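PDB 2GEY: AclR protein from Streptomyces galilaeus, which is a putative hydroxylase of the SnoaL-like family that probably acts in the biosynthesis of an aromatic polyketide antibiotic. Local coordinates for residues Ala16-Asp21 against Asp60-Val65. Sequence-based numbering, arbitrary orientation.
Sequences AWNRWD and DLQLEV
Asn-18 and Leu-63 show how an edge strand can pair with an amide in place of another strand. This is the tight part of the contact, for the Asn-18 side chain reads both backbone polar groups of Leu-63: OD1 accepts from Leu-63 N at 2.7 Å in a nearly straight bond, while ND2 donates to Leu-63 O at 3.1 Å, the carbonyl oxygen lying close to the amide plane. With CG anti to its own carbonyl carbon (chi1 -78°), the amide swings to the strand, and the two bonds fix which end is oxygen and which is nitrogen.

Two further bonds cross at the helix end. Trp-20 NE1 donates to Leu-61 O at 2.9 Å, and Gln-62, its chain bent back at chi2 (-72°), sends NE2 to Asn-18 O at 3.0 Å; a local, tilted bond from the same NE2 makes Leu-61 O accept twice. Asn-18 O lies over the centre of one Trp-20 ring face. Trp-20, with positive phi, is the C-prime residue of the Schellman motif that ends the helix.

Trp-17 forms the apolar side, its ring met obliquely by Leu-63 CD2 (3.7 Å from CD1) and Leu-61 CD1; glycerol bound near Trp-17 may mark a pocket. On the solvent side the Trp-20 indole stays exposed despite its bond, its ring at 64° to the Gln-62 amide. The loose end is Asp-60, which turns away to Thr-84.

The end of helix 3-18 is thereby tied to the start of strand 62-71, which pairs with strand 74-84, while Leu-55 of helix 44-57 packs against both Trp-20 and Leu-61.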
loop_
_atom_site.group_PDB
_atom_site.type_symbol
_atom_site.label_atom_id
_atom_site.label_comp_id
_atom_site.label_asym_id
_atom_site.label_seq_id
_atom_site.Cartn_x
_atom_site.Cartn_y
_atom_site.Cartn_z
ATOM N N ALA A 16 17.615 3.898 -13.110
ATOM C CA ALA A 16 18.814 3.817 -12.281
ATOM C C ALA A 16 18.755 2.613 -11.339
ATOM O O ALA A 16 19.725 1.858 -11.237
ATOM C CB ALA A 16 19.013 5.104 -11.491
ATOM N N TRP A 17 17.622 2.442 -10.655
ATOM C CA TRP A 17 17.393 1.246 -9.842
ATOM C C TRP A 17 17.618 -0.007 -10.676
ATOM O O TRP A 17 18.257 -0.951 -10.229
ATOM C CB TRP A 17 15.965 1.209 -9.284
ATOM C CG TRP A 17 15.846 1.801 -7.905
ATOM C CD1 TRP A 17 15.119 2.887 -7.539
ATOM C CD2 TRP A 17 16.479 1.320 -6.718
ATOM N NE1 TRP A 17 15.264 3.119 -6.190
ATOM C CE2 TRP A 17 16.100 2.174 -5.665
ATOM C CE3 TRP A 17 17.336 0.253 -6.445
ATOM C CZ2 TRP A 17 16.539 1.985 -4.349
ATOM C CZ3 TRP A 17 17.776 0.067 -5.136
ATOM C CH2 TRP A 17 17.371 0.933 -4.109
ATOM N N ASN A 18 17.077 -0.007 -11.884
ATOM C CA ASN A 18 17.056 -1.222 -12.702
ATOM C C ASN A 18 18.390 -1.587 -13.336
ATOM O O ASN A 18 18.543 -2.713 -13.835
ATOM C CB ASN A 18 15.957 -1.132 -13.761
ATOM C CG ASN A 18 14.573 -1.416 -13.183
ATOM O OD1 ASN A 18 14.451 -2.054 -12.124
ATOM N ND2 ASN A 18 13.534 -0.966 -13.872
ATOM N N ARG A 19 19.332 -0.651 -13.336
ATOM C CA ARG A 19 20.731 -0.963 -13.657
ATOM C C ARG A 19 21.618 -0.967 -12.403
ATOM O O ARG A 19 22.852 -1.040 -12.494
ATOM C CB ARG A 19 21.276 -0.027 -14.743
ATOM C CG ARG A 19 21.335 1.401 -14.373
ATOM C CD ARG A 19 22.125 2.244 -15.399
ATOM N NE ARG A 19 22.282 3.571 -14.835
ATOM C CZ ARG A 19 21.395 4.552 -14.942
ATOM N NH1 ARG A 19 20.304 4.407 -15.671
ATOM N NH2 ARG A 19 21.624 5.703 -14.327
ATOM N N TRP A 20 20.977 -0.935 -11.237
ATOM C CA TRP A 20 21.651 -1.069 -9.946
ATOM C C TRP A 20 22.694 0.025 -9.687
ATOM O O TRP A 20 23.800 -0.256 -9.201
ATOM C CB TRP A 20 22.245 -2.481 -9.823
ATOM C CG TRP A 20 21.243 -3.498 -10.249
ATOM C CD1 TRP A 20 20.046 -3.763 -9.653
ATOM C CD2 TRP A 20 21.315 -4.346 -11.397
ATOM N NE1 TRP A 20 19.378 -4.731 -10.348
ATOM C CE2 TRP A 20 20.131 -5.106 -11.428
ATOM C CE3 TRP A 20 22.260 -4.529 -12.411
ATOM C CZ2 TRP A 20 19.871 -6.046 -12.423
ATOM C CZ3 TRP A 20 21.998 -5.461 -13.403
ATOM C CH2 TRP A 20 20.820 -6.215 -13.396
ATOM N N ASP A 21 22.302 1.263 -9.992
ATOM C CA ASP A 21 23.157 2.445 -9.905
ATOM C C ASP A 21 22.564 3.444 -8.911
ATOM O O ASP A 21 21.764 4.296 -9.288
ATOM C CB ASP A 21 23.261 3.100 -11.287
ATOM C CG ASP A 21 24.020 4.426 -11.263
ATOM O OD1 ASP A 21 24.767 4.694 -10.301
ATOM O OD2 ASP A 21 23.866 5.201 -12.225
ATOM N N ASP A 60 19.746 -8.460 -8.090
ATOM C CA ASP A 60 19.150 -8.519 -9.418
ATOM C C ASP A 60 17.762 -7.890 -9.445
ATOM O O ASP A 60 16.971 -8.147 -10.358
ATOM C CB ASP A 60 19.079 -9.973 -9.890
ATOM C CG ASP A 60 18.249 -10.861 -8.975
ATOM O OD1 ASP A 60 17.702 -10.390 -7.951
ATOM O OD2 ASP A 60 18.150 -12.059 -9.286
ATOM N N LEU A 61 17.452 -7.063 -8.454
ATOM C CA LEU A 61 16.089 -6.566 -8.325
ATOM C C LEU A 61 15.673 -5.770 -9.561
ATOM O O LEU A 61 16.510 -5.150 -10.236
ATOM C CB LEU A 61 15.902 -5.745 -7.048
ATOM C CG LEU A 61 16.676 -4.432 -6.925
ATOM C CD1 LEU A 61 15.950 -3.280 -7.623
ATOM C CD2 LEU A 61 16.907 -4.105 -5.447
ATOM N N GLN A 62 14.385 -5.827 -9.868
ATOM C CA GLN A 62 13.809 -5.072 -10.977
ATOM C C GLN A 62 12.523 -4.413 -10.520
ATOM O O GLN A 62 11.719 -5.036 -9.820
ATOM C CB GLN A 62 13.530 -6.000 -12.171
ATOM C CG GLN A 62 14.778 -6.485 -12.872
ATOM C CD GLN A 62 15.442 -5.385 -13.672
ATOM O OE1 GLN A 62 14.936 -4.982 -14.725
ATOM N NE2 GLN A 62 16.576 -4.882 -13.173
ATOM N N LEU A 63 12.358 -3.148 -10.894
ATOM C CA LEU A 63 11.150 -2.382 -10.612
ATOM C C LEU A 63 10.276 -2.365 -11.842
ATOM O O LEU A 63 10.736 -1.974 -12.919
ATOM C CB LEU A 63 11.488 -0.936 -10.260
ATOM C CG LEU A 63 11.973 -0.646 -8.845
ATOM C CD1 LEU A 63 13.200 -1.443 -8.509
ATOM C CD2 LEU A 63 12.236 0.840 -8.709
ATOM N N GLU A 64 9.024 -2.773 -11.683
ATOM C CA GLU A 64 8.038 -2.626 -12.741
ATOM C C GLU A 64 7.065 -1.529 -12.344
ATOM O O GLU A 64 6.412 -1.621 -11.301
ATOM C CB GLU A 64 7.264 -3.916 -12.979
ATOM C CG GLU A 64 6.268 -3.771 -14.126
ATOM C CD GLU A 64 5.353 -4.961 -14.305
ATOM O OE1 GLU A 64 5.453 -5.935 -13.531
ATOM O OE2 GLU A 64 4.502 -4.905 -15.227
ATOM N N VAL A 65 6.975 -0.490 -13.172
ATOM C CA VAL A 65 6.031 0.595 -12.913
ATOM C C VAL A 65 4.646 0.161 -13.399
ATOM O O VAL A 65 4.401 -0.001 -14.601
ATOM C CB VAL A 65 6.487 1.923 -13.566
ATOM C CG1 VAL A 65 5.466 3.026 -13.318
ATOM C CG2 VAL A 65 7.871 2.308 -13.038
#